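30S ribosomal protein S8 (Aquifex aeolicus, PDB 3RF2) binds 16S rRNA very tightly, probably in its central domain, and is thought to coordinate assembly of the 30S subunit platform. Local coordinates at residues D9-I14 with I113-K118; L32-L37 with Q47-L52; Y97-D102 with K107-N112. All coordinates share one frame; numbering follows the deposited sequence.

Interaction 1. Residues D9-I14 with I113-K118; sequences DMFSAI and IVKVSK
Phe11 of helix 6-19 packs against Ile113 and Lys115 in an apolar helix-on-sheet contact, where the N-terminal helix meets the first strand of the C-terminal sheet. Helix and strand run close to antiparallel, at 161° between their directions, and their axes come within 8.3 Å.

The Phe11 ring carries the contact. Ile113 lies over one of its faces. CG1 of Ile113 sits above the ring centre, 3.8 Å from the centroid of Phe11 and 11° off the ring normal, which is a CH-pi contact. Ile113 CD1 lies over the same face above the CD1-CE1 bond, 3.4 Å from Phe11 CE1. The Ile113 branch reaches the ring because CG1 stands anti to the backbone N (chi1 176°). The two side chains cross at about a right angle.

The edge of the ring faces the next part of the strand. Phe11 CD2 lies 3.8 Å from the backbone N of Lys115, which is near the ring plane. A bend at chi2 of Lys115 brings its CD to the same rim, 4.2 Å from Phe11 CE2. A second bend at chi4 turns the amino end away. NZ donates to Ser117 O at 2.7 Å and also forms a salt bridge with Asp5.

Ala165 of strand 161-167 also touches Phe11. That strand pairs with 113-115 in the sheet. The arrangement is typical of a helix packed on an antiparallel sheet, here joining the N-terminal alpha+beta part of S8 to its mainly beta C-terminal part.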
loop_
_atom_site.group_PDB
_atom_site.type_symbol
_atom_site.label_atom_id
_atom_site.label_comp_id
_atom_site.label_asym_id
_atom_site.label_seq_id
_atom_site.Cartn_x
_atom_site.Cartn_y
_atom_site.Cartn_z
ATOM N N ASP A 9 -0.408 -7.139 6.559
ATOM C CA ASP A 9 -0.568 -8.212 5.581
ATOM C C ASP A 9 -0.522 -7.682 4.133
ATOM O O ASP A 9 -0.090 -8.378 3.215
ATOM C CB ASP A 9 -1.839 -9.017 5.878
ATOM C CG ASP A 9 -1.791 -9.702 7.252
ATOM O OD1 ASP A 9 -0.727 -10.251 7.623
ATOM O OD2 ASP A 9 -2.817 -9.680 7.969
ATOM N N MET A 10 -0.951 -6.438 3.952
ATOM C CA MET A 10 -0.794 -5.739 2.681
ATOM C C MET A 10 0.683 -5.531 2.328
ATOM O O MET A 10 1.075 -5.656 1.162
ATOM C CB MET A 10 -1.516 -4.384 2.727
ATOM C CG MET A 10 -1.513 -3.616 1.411
ATOM S SD MET A 10 -2.348 -2.009 1.481
ATOM C CE MET A 10 -1.027 -0.943 2.077
ATOM N N PHE A 11 1.499 -5.191 3.326
ATOM C CA PHE A 11 2.906 -4.910 3.054
ATOM C C PHE A 11 3.555 -6.175 2.522
ATOM O O PHE A 11 4.317 -6.129 1.551
ATOM C CB PHE A 11 3.632 -4.409 4.297
ATOM C CG PHE A 11 3.241 -3.021 4.706
ATOM C CD1 PHE A 11 2.585 -2.184 3.819
ATOM C CD2 PHE A 11 3.527 -2.553 5.986
ATOM C CE1 PHE A 11 2.219 -0.896 4.190
ATOM C CE2 PHE A 11 3.167 -1.274 6.367
ATOM C CZ PHE A 11 2.506 -0.445 5.467
ATOM N N SER A 12 3.223 -7.298 3.154
ATOM C CA SER A 12 3.703 -8.621 2.745
ATOM C C SER A 12 3.343 -8.967 1.302
ATOM O O SER A 12 4.221 -9.288 0.501
ATOM C CB SER A 12 3.159 -9.709 3.677
ATOM O OG SER A 12 4.042 -9.900 4.772
ATOM N N ALA A 13 2.050 -8.936 0.991
ATOM C CA ALA A 13 1.584 -9.132 -0.380
ATOM C C ALA A 13 2.375 -8.258 -1.373
ATOM O O ALA A 13 2.873 -8.732 -2.403
ATOM C CB ALA A 13 0.091 -8.824 -0.475
ATOM N N ILE A 14 2.486 -6.973 -1.055
ATOM C CA ILE A 14 3.152 -6.051 -1.952
ATOM C C ILE A 14 4.566 -6.555 -2.204
ATOM O O ILE A 14 4.996 -6.681 -3.355
ATOM C CB ILE A 14 3.185 -4.635 -1.368
ATOM C CG1 ILE A 14 1.817 -3.976 -1.541
ATOM C CG2 ILE A 14 4.243 -3.797 -2.057
ATOM C CD1 ILE A 14 1.677 -2.677 -0.763
ATOM N N ILE A 113 9.519 -2.273 2.920
ATOM C CA ILE A 113 8.407 -1.601 3.549
ATOM C C ILE A 113 8.026 -2.414 4.768
ATOM O O ILE A 113 7.740 -3.594 4.660
ATOM C CB ILE A 113 7.228 -1.428 2.568
ATOM C CG1 ILE A 113 6.021 -0.811 3.269
ATOM C CG2 ILE A 113 6.847 -2.729 1.919
ATOM C CD1 ILE A 113 5.004 -0.268 2.295
ATOM N N VAL A 114 8.052 -1.780 5.933
ATOM C CA VAL A 114 7.947 -2.500 7.192
ATOM C C VAL A 114 7.013 -1.784 8.152
ATOM O O VAL A 114 7.083 -0.560 8.313
ATOM C CB VAL A 114 9.313 -2.630 7.870
ATOM C CG1 VAL A 114 10.279 -3.375 6.969
ATOM C CG2 VAL A 114 9.849 -1.271 8.175
ATOM N N LYS A 115 6.137 -2.560 8.787
ATOM C CA LYS A 115 5.205 -2.032 9.771
ATOM C C LYS A 115 5.987 -1.623 11.029
ATOM O O LYS A 115 6.878 -2.326 11.467
ATOM C CB LYS A 115 4.138 -3.080 10.097
ATOM C CG LYS A 115 3.004 -2.581 11.003
ATOM C CD LYS A 115 1.767 -2.210 10.197
ATOM C CE LYS A 115 0.901 -1.203 10.914
ATOM N NZ LYS A 115 0.225 -1.797 12.107
ATOM N N VAL A 116 5.631 -0.478 11.591
ATOM C CA VAL A 116 6.243 -0.010 12.822
ATOM C C VAL A 116 5.277 -0.252 13.973
ATOM O O VAL A 116 5.383 -1.245 14.683
ATOM C CB VAL A 116 6.599 1.480 12.737
ATOM C CG1 VAL A 116 7.085 1.990 14.075
ATOM C CG2 VAL A 116 7.642 1.712 11.658
ATOM N N SER A 117 4.315 0.647 14.138
ATOM C CA SER A 117 3.305 0.489 15.171
ATOM C C SER A 117 2.530 -0.808 14.975
ATOM O O SER A 117 2.079 -1.109 13.875
ATOM C CB SER A 117 2.348 1.677 15.164
ATOM O OG SER A 117 1.727 1.836 16.421
ATOM N N LYS A 118 2.386 -1.576 16.049
ATOM C CA LYS A 118 1.618 -2.814 16.017
ATOM C C LYS A 118 0.777 -2.964 17.278
ATOM O O LYS A 118 0.733 -2.066 18.117
ATOM C CB LYS A 118 2.537 -4.028 15.871
ATOM C CG LYS A 118 3.779 -3.787 15.045
ATOM C CD LYS A 118 4.851 -4.808 15.382
ATOM C CE LYS A 118 5.581 -5.280 14.140
ATOM N NZ LYS A 118 6.156 -6.636 14.327
#

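Interaction 2. Residues L32-L37 with Q47-L52; sequences LKERIL and QDWEAL. With SO4 (sulfate ion), chain B.
Helix 31-43 packs on the three-stranded antiparallel sheet of the N-terminal part of S8, with Trp49 of strand 46-51 against Glu34 and Leu37. Leu37 CB sits over one face of the indole, offset toward the rim. It lies 3.9 Å from the centroid of the five-membered ring of Trp49, 13° off the normal, a CH-pi contact. The six-membered end of the indole reaches Glu34, whose CD is 3.9 Å from Trp49 CH2. The Glu34 chain crosses the indole at about a right angle, with the carboxylate turned 44° from the ring plane. Its OE2 bonds to Tyr92 OH. Trp49 CG stands between the backbone N and the carbonyl carbon (chi1 68°), and this carries the indole over to the helix. Replacing Trp49 by an alanine is likely to open a gap beside Leu37 CB and leave the Glu34 chain without the indole surface against it. Trp49 N donates to Asp48 OD1 at 2.8 Å. On the helix, Lys33 NZ hydrogen-bonds to Pro28 O and, at 2.9 Å, to O1 of a sulfate probably from the crystallisation liquor. Ile94 of strand 93-98 also touches Glu34, Leu37 and Trp49. Strand 24-28, helix 31-43 and strand 46-51, with 93-98 between the two strands, form a split beta-alpha-beta motif.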
loop_
_atom_site.group_PDB
_atom_site.type_symbol
_atom_site.label_atom_id
_atom_site.label_comp_id
_atom_site.label_asym_id
_atom_site.label_seq_id
_atom_site.Cartn_x
_atom_site.Cartn_y
_atom_site.Cartn_z
ATOM N N LEU A 32 -7.964 3.301 5.667
ATOM C CA LEU A 32 -6.591 3.512 6.092
ATOM C C LEU A 32 -5.618 3.059 5.001
ATOM O O LEU A 32 -4.698 3.785 4.655
ATOM C CB LEU A 32 -6.320 2.749 7.390
ATOM C CG LEU A 32 -4.909 2.946 7.934
ATOM C CD1 LEU A 32 -4.549 4.412 7.853
ATOM C CD2 LEU A 32 -4.809 2.444 9.386
ATOM N N LYS A 33 -5.823 1.854 4.483
ATOM C CA LYS A 33 -5.003 1.321 3.399
ATOM C C LYS A 33 -4.985 2.264 2.190
ATOM O O LYS A 33 -3.955 2.498 1.571
ATOM C CB LYS A 33 -5.502 -0.071 2.988
ATOM C CG LYS A 33 -4.843 -1.205 3.760
ATOM C CD LYS A 33 -5.322 -2.576 3.304
ATOM C CE LYS A 33 -6.085 -3.295 4.424
ATOM N NZ LYS A 33 -6.776 -4.517 3.935
ATOM N N GLU A 34 -6.146 2.808 1.868
ATOM C CA GLU A 34 -6.266 3.766 0.800
ATOM C C GLU A 34 -5.453 5.026 1.040
ATOM O O GLU A 34 -4.836 5.530 0.108
ATOM C CB GLU A 34 -7.736 4.130 0.564
ATOM C CG GLU A 34 -8.593 2.961 0.117
ATOM C CD GLU A 34 -9.957 3.418 -0.382
ATOM O OE1 GLU A 34 -10.355 4.569 -0.073
ATOM O OE2 GLU A 34 -10.616 2.634 -1.102
ATOM N N ARG A 35 -5.470 5.559 2.262
ATOM C CA ARG A 35 -4.686 6.758 2.542
ATOM C C ARG A 35 -3.218 6.429 2.479
ATOM O O ARG A 35 -2.407 7.277 2.124
ATOM C CB ARG A 35 -5.025 7.381 3.892
ATOM C CG ARG A 35 -6.219 8.313 3.851
ATOM C CD ARG A 35 -6.307 9.159 5.108
ATOM N NE ARG A 35 -7.589 9.854 5.211
ATOM C CZ ARG A 35 -8.706 9.279 5.642
ATOM N NH1 ARG A 35 -8.691 8.003 5.997
ATOM N NH2 ARG A 35 -9.837 9.973 5.707
ATOM N N ILE A 36 -2.882 5.195 2.833
ATOM C CA ILE A 36 -1.486 4.751 2.802
ATOM C C ILE A 36 -0.981 4.614 1.363
ATOM O O ILE A 36 0.077 5.122 1.022
ATOM C CB ILE A 36 -1.297 3.423 3.544
ATOM C CG1 ILE A 36 -1.477 3.634 5.053
ATOM C CG2 ILE A 36 0.096 2.854 3.274
ATOM C CD1 ILE A 36 -1.511 2.339 5.823
ATOM N N LEU A 37 -1.779 3.955 0.529
ATOM C CA LEU A 37 -1.471 3.799 -0.881
ATOM C C LEU A 37 -1.366 5.135 -1.567
ATOM O O LEU A 37 -0.612 5.282 -2.523
ATOM C CB LEU A 37 -2.528 2.959 -1.562
ATOM C CG LEU A 37 -2.534 1.497 -1.159
ATOM C CD1 LEU A 37 -3.736 0.771 -1.778
ATOM C CD2 LEU A 37 -1.272 0.921 -1.660
ATOM N N GLN A 47 3.121 2.787 -8.751
ATOM C CA GLN A 47 2.710 3.488 -9.955
ATOM C C GLN A 47 1.305 4.091 -9.815
ATOM O O GLN A 47 1.052 5.221 -10.237
ATOM C CB GLN A 47 2.771 2.541 -11.161
ATOM C CG GLN A 47 2.418 3.184 -12.501
ATOM C CD GLN A 47 3.429 4.251 -12.909
ATOM O OE1 GLN A 47 4.635 4.087 -12.706
ATOM N NE2 GLN A 47 2.939 5.350 -13.476
ATOM N N ASP A 48 0.392 3.329 -9.229
ATOM C CA ASP A 48 -0.990 3.779 -9.090
ATOM C C ASP A 48 -1.736 2.705 -8.324
ATOM O O ASP A 48 -1.179 1.642 -8.027
ATOM C CB ASP A 48 -1.623 3.985 -10.460
ATOM C CG ASP A 48 -2.717 5.085 -10.471
ATOM O OD1 ASP A 48 -3.322 5.414 -9.418
ATOM O OD2 ASP A 48 -2.978 5.620 -11.569
ATOM N N TRP A 49 -2.983 3.000 -7.976
ATOM C CA TRP A 49 -3.862 2.018 -7.374
ATOM C C TRP A 49 -5.296 2.393 -7.730
ATOM O O TRP A 49 -5.628 3.576 -7.835
ATOM C CB TRP A 49 -3.686 1.980 -5.861
ATOM C CG TRP A 49 -4.162 3.217 -5.171
ATOM C CD1 TRP A 49 -3.445 4.345 -4.944
ATOM C CD2 TRP A 49 -5.463 3.446 -4.606
ATOM N NE1 TRP A 49 -4.213 5.271 -4.283
ATOM C CE2 TRP A 49 -5.456 4.743 -4.058
ATOM C CE3 TRP A 49 -6.640 2.681 -4.520
ATOM C CZ2 TRP A 49 -6.571 5.297 -3.429
ATOM C CZ3 TRP A 49 -7.750 3.230 -3.889
ATOM C CH2 TRP A 49 -7.709 4.528 -3.355
ATOM N N GLU A 50 -6.140 1.391 -7.920
ATOM C CA GLU A 50 -7.537 1.624 -8.295
ATOM C C GLU A 50 -8.515 0.980 -7.304
ATOM O O GLU A 50 -8.339 -0.168 -6.934
ATOM C CB GLU A 50 -7.803 1.042 -9.685
ATOM C CG GLU A 50 -7.423 1.925 -10.871
ATOM C CD GLU A 50 -7.484 1.153 -12.178
ATOM O OE1 GLU A 50 -8.021 0.028 -12.156
ATOM O OE2 GLU A 50 -6.978 1.644 -13.214
ATOM N N ALA A 51 -9.551 1.707 -6.898
ATOM C CA ALA A 51 -10.677 1.074 -6.201
ATOM C C ALA A 51 -11.566 0.339 -7.201
ATOM O O ALA A 51 -12.148 0.955 -8.094
ATOM C CB ALA A 51 -11.493 2.104 -5.436
ATOM N N LEU A 52 -11.666 -0.977 -7.054
ATOM C CA LEU A 52 -12.465 -1.784 -7.969
ATOM C C LEU A 52 -13.920 -1.886 -7.494
ATOM O O LEU A 52 -14.338 -2.905 -6.949
ATOM C CB LEU A 52 -11.838 -3.174 -8.149
ATOM C CG LEU A 52 -10.459 -3.206 -8.821
ATOM C CD1 LEU A 52 -9.908 -4.621 -8.934
ATOM C CD2 LEU A 52 -10.536 -2.566 -10.184
HETATM S S SO4 B . -9.019 -7.137 5.812
HETATM O O1 SO4 B . -7.648 -6.692 5.571
HETATM O O2 SO4 B . -9.063 -7.905 7.054
HETATM O O3 SO4 B . -9.442 -8.001 4.713
HETATM O O4 SO4 B . -9.893 -5.968 5.906
#

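Interaction 3. Residues Y97-D102 with K107-N112; sequences YLKYLD and KSAITN. With SO4 (sulfate ion), chain D.
Backbone hydrogen bonds carry this contact between Lys99-Leu101 and Lys107-Ala109. Ala109 N donates to Lys99 O at 3.0 Å. Leu101 N donates to Lys107 O at 2.7 Å, nearly along the C=O axis and with an N-H...O angle of 168°. The two bonds flank Tyr100 and Ser108, which form a single antiparallel bridge, a non-hydrogen-bonded pair.

One side-chain bond extends the pairing. Asp102 OD1 accepts from Lys107 N at 2.8 Å, on the syn side and 34° out of the carboxylate plane. Asp102 CG stands between the backbone N and the carbonyl carbon (chi1 60°), which turns the carboxylate toward the returning chain. The other oxygen, OD2, accepts from Arg106 N, so both carboxylate oxygens grip the backbone of the turn.

The whole is a short hairpin-like excursion beyond strand 93-98, in the surface connection that leads on to strand 113-115.

Apolar contacts lie beside the bonds. Ala109 CB packs against the extended part of Lys99, 3.8 Å from its CD, before that chain bends at chi3 and chi4. The amino end of Lys99 goes to Gln47. Leu101 CD1 touches Ala109 CA at 3.8 Å. Tyr100 CD1 lies 3.8 Å from Ser108 CA, and the tyrosine hydroxyl bonds to Asp22 O.

Two polar groups bond away from the pairing. Ser108 OG donates to Ile110 O at 2.8 Å. At the far end, Asn112 ND2 donates to O1 of a sulfate, probably from the crystallisation liquor, at 3.0 Å, while Asn112 OD1 accepts from Lys15 NZ on helix 6-19.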
loop_
_atom_site.group_PDB
_atom_site.type_symbol
_atom_site.label_atom_id
_atom_site.label_comp_id
_atom_site.label_asym_id
_atom_site.label_seq_id
_atom_site.Cartn_x
_atom_site.Cartn_y
_atom_site.Cartn_z
ATOM N N TYR A 97 -0.909 -1.001 -8.736
ATOM C CA TYR A 97 0.042 -1.080 -9.835
ATOM C C TYR A 97 1.453 -0.807 -9.341
ATOM O O TYR A 97 1.730 0.262 -8.793
ATOM C CB TYR A 97 -0.317 -0.066 -10.927
ATOM C CG TYR A 97 -1.625 -0.354 -11.639
ATOM C CD1 TYR A 97 -1.648 -1.067 -12.833
ATOM C CD2 TYR A 97 -2.830 0.098 -11.126
ATOM C CE1 TYR A 97 -2.844 -1.330 -13.491
ATOM C CE2 TYR A 97 -4.019 -0.154 -11.773
ATOM C CZ TYR A 97 -4.023 -0.870 -12.951
ATOM O OH TYR A 97 -5.215 -1.115 -13.592
ATOM N N LEU A 98 2.350 -1.766 -9.536
ATOM C CA LEU A 98 3.695 -1.663 -8.971
ATOM C C LEU A 98 4.622 -0.891 -9.881
ATOM O O LEU A 98 4.454 -0.884 -11.099
ATOM C CB LEU A 98 4.277 -3.041 -8.694
ATOM C CG LEU A 98 3.481 -3.917 -7.736
ATOM C CD1 LEU A 98 3.933 -5.359 -7.833
ATOM C CD2 LEU A 98 3.609 -3.397 -6.299
ATOM N N LYS A 99 5.606 -0.238 -9.278
ATOM C CA LYS A 99 6.555 0.580 -10.022
ATOM C C LYS A 99 7.927 -0.046 -9.966
ATOM O O LYS A 99 8.475 -0.209 -8.878
ATOM C CB LYS A 99 6.673 1.977 -9.420
ATOM C CG LYS A 99 7.648 2.876 -10.199
ATOM C CD LYS A 99 7.821 4.247 -9.551
ATOM C CE LYS A 99 6.614 5.160 -9.826
ATOM N NZ LYS A 99 6.378 5.356 -11.287
ATOM N N TYR A 100 8.472 -0.378 -11.137
ATOM C CA TYR A 100 9.887 -0.710 -11.289
ATOM C C TYR A 100 10.586 0.369 -12.111
ATOM O O TYR A 100 9.946 1.049 -12.905
ATOM C CB TYR A 100 10.052 -2.051 -11.986
ATOM C CG TYR A 100 9.257 -3.148 -11.338
ATOM C CD1 TYR A 100 9.850 -3.995 -10.403
ATOM C CD2 TYR A 100 7.910 -3.332 -11.652
ATOM C CE1 TYR A 100 9.134 -4.994 -9.798
ATOM C CE2 TYR A 100 7.171 -4.332 -11.038
ATOM C CZ TYR A 100 7.797 -5.160 -10.121
ATOM O OH TYR A 100 7.090 -6.154 -9.528
ATOM N N LEU A 101 11.893 0.515 -11.924
ATOM C CA LEU A 101 12.656 1.514 -12.657
ATOM C C LEU A 101 13.049 1.075 -14.064
ATOM O O LEU A 101 13.073 1.892 -14.985
ATOM C CB LEU A 101 13.893 1.942 -11.865
ATOM C CG LEU A 101 13.488 2.981 -10.813
ATOM C CD1 LEU A 101 13.162 2.350 -9.448
ATOM C CD2 LEU A 101 14.542 4.058 -10.679
ATOM N N ASP A 102 13.340 -0.210 -14.230
ATOM C CA ASP A 102 13.857 -0.706 -15.502
ATOM C C ASP A 102 12.800 -1.536 -16.217
ATOM O O ASP A 102 11.947 -2.121 -15.563
ATOM C CB ASP A 102 15.072 -1.581 -15.253
ATOM C CG ASP A 102 14.745 -2.772 -14.383
ATOM O OD1 ASP A 102 14.101 -2.570 -13.333
ATOM O OD2 ASP A 102 15.107 -3.910 -14.752
ATOM N N LYS A 107 14.635 -3.819 -10.891
ATOM C CA LYS A 107 14.837 -2.762 -9.909
ATOM C C LYS A 107 13.486 -2.164 -9.455
ATOM O O LYS A 107 12.899 -1.317 -10.144
ATOM C CB LYS A 107 15.751 -1.664 -10.489
ATOM C CG LYS A 107 17.191 -2.132 -10.807
ATOM C CD LYS A 107 17.984 -1.149 -11.708
ATOM C CE LYS A 107 18.030 0.265 -11.112
ATOM N NZ LYS A 107 18.883 1.232 -11.868
ATOM N N SER A 108 13.008 -2.616 -8.299
ATOM C CA SER A 108 11.771 -2.126 -7.695
ATOM C C SER A 108 11.937 -0.721 -7.112
ATOM O O SER A 108 12.991 -0.380 -6.575
ATOM C CB SER A 108 11.334 -3.088 -6.586
ATOM O OG SER A 108 10.299 -2.549 -5.784
ATOM N N ALA A 109 10.899 0.098 -7.215
ATOM C CA ALA A 109 10.922 1.393 -6.544
ATOM C C ALA A 109 10.937 1.199 -5.024
ATOM O O ALA A 109 11.441 2.037 -4.285
ATOM C CB ALA A 109 9.724 2.229 -6.962
ATOM N N ILE A 110 10.372 0.091 -4.561
ATOM C CA ILE A 110 10.372 -0.194 -3.139
ATOM C C ILE A 110 11.476 -1.166 -2.775
ATOM O O ILE A 110 11.467 -2.311 -3.214
ATOM C CB ILE A 110 9.041 -0.768 -2.655
ATOM C CG1 ILE A 110 7.942 0.269 -2.830
ATOM C CG2 ILE A 110 9.152 -1.163 -1.168
ATOM C CD1 ILE A 110 6.562 -0.277 -2.544
ATOM N N THR A 111 12.438 -0.705 -1.987
ATOM C CA THR A 111 13.471 -1.607 -1.503
ATOM C C THR A 111 12.911 -2.416 -0.340
ATOM O O THR A 111 13.110 -3.628 -0.269
ATOM C CB THR A 111 14.727 -0.864 -1.080
ATOM O OG1 THR A 111 15.325 -0.265 -2.241
ATOM C CG2 THR A 111 15.720 -1.832 -0.409
ATOM N N ASN A 112 12.175 -1.748 0.548
ATOM C CA ASN A 112 11.537 -2.437 1.654
ATOM C C ASN A 112 10.430 -1.603 2.238
ATOM O O ASN A 112 10.401 -0.384 2.096
ATOM C CB ASN A 112 12.566 -2.771 2.756
ATOM C CG ASN A 112 12.222 -4.051 3.521
ATOM O OD1 ASN A 112 11.072 -4.499 3.552
ATOM N ND2 ASN A 112 13.230 -4.641 4.143
HETATM S S SO4 D . 13.050 -8.410 5.168
HETATM O O1 SO4 D . 12.428 -7.134 5.509
HETATM O O2 SO4 D . 12.548 -9.449 6.060
HETATM O O3 SO4 D . 14.502 -8.276 5.284
HETATM O O4 SO4 D . 12.673 -8.784 3.811
#

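How the interactions relate
Interactions 2 and 3 follow each other along the chain, and both fall between the two segments of interaction 1. Their centres lie about 14 Å (1 and 2) or 16 Å (1 and 3, 2 and 3) apart. Interactions 2 and 3 share the three-stranded sheet, where strands 46-51 and 93-98 are neighbours. Asp48 O and Tyr97 N are 2.7 Å apart there, probably hydrogen-bonded. Helix 6-19 joins interaction 1 to the others: Met10 packs on Lys33 and Ile36, and Ile14 on Ile110. Interaction 3 begins at the end of strand 93-98 and runs to the start of strand 113-115, which interaction 1 uses. Interaction 1 thus spans the two parts of this rRNA-binding protein, interaction 2 lies within the N-terminal part, and interaction 3 pairs the ends of the connection.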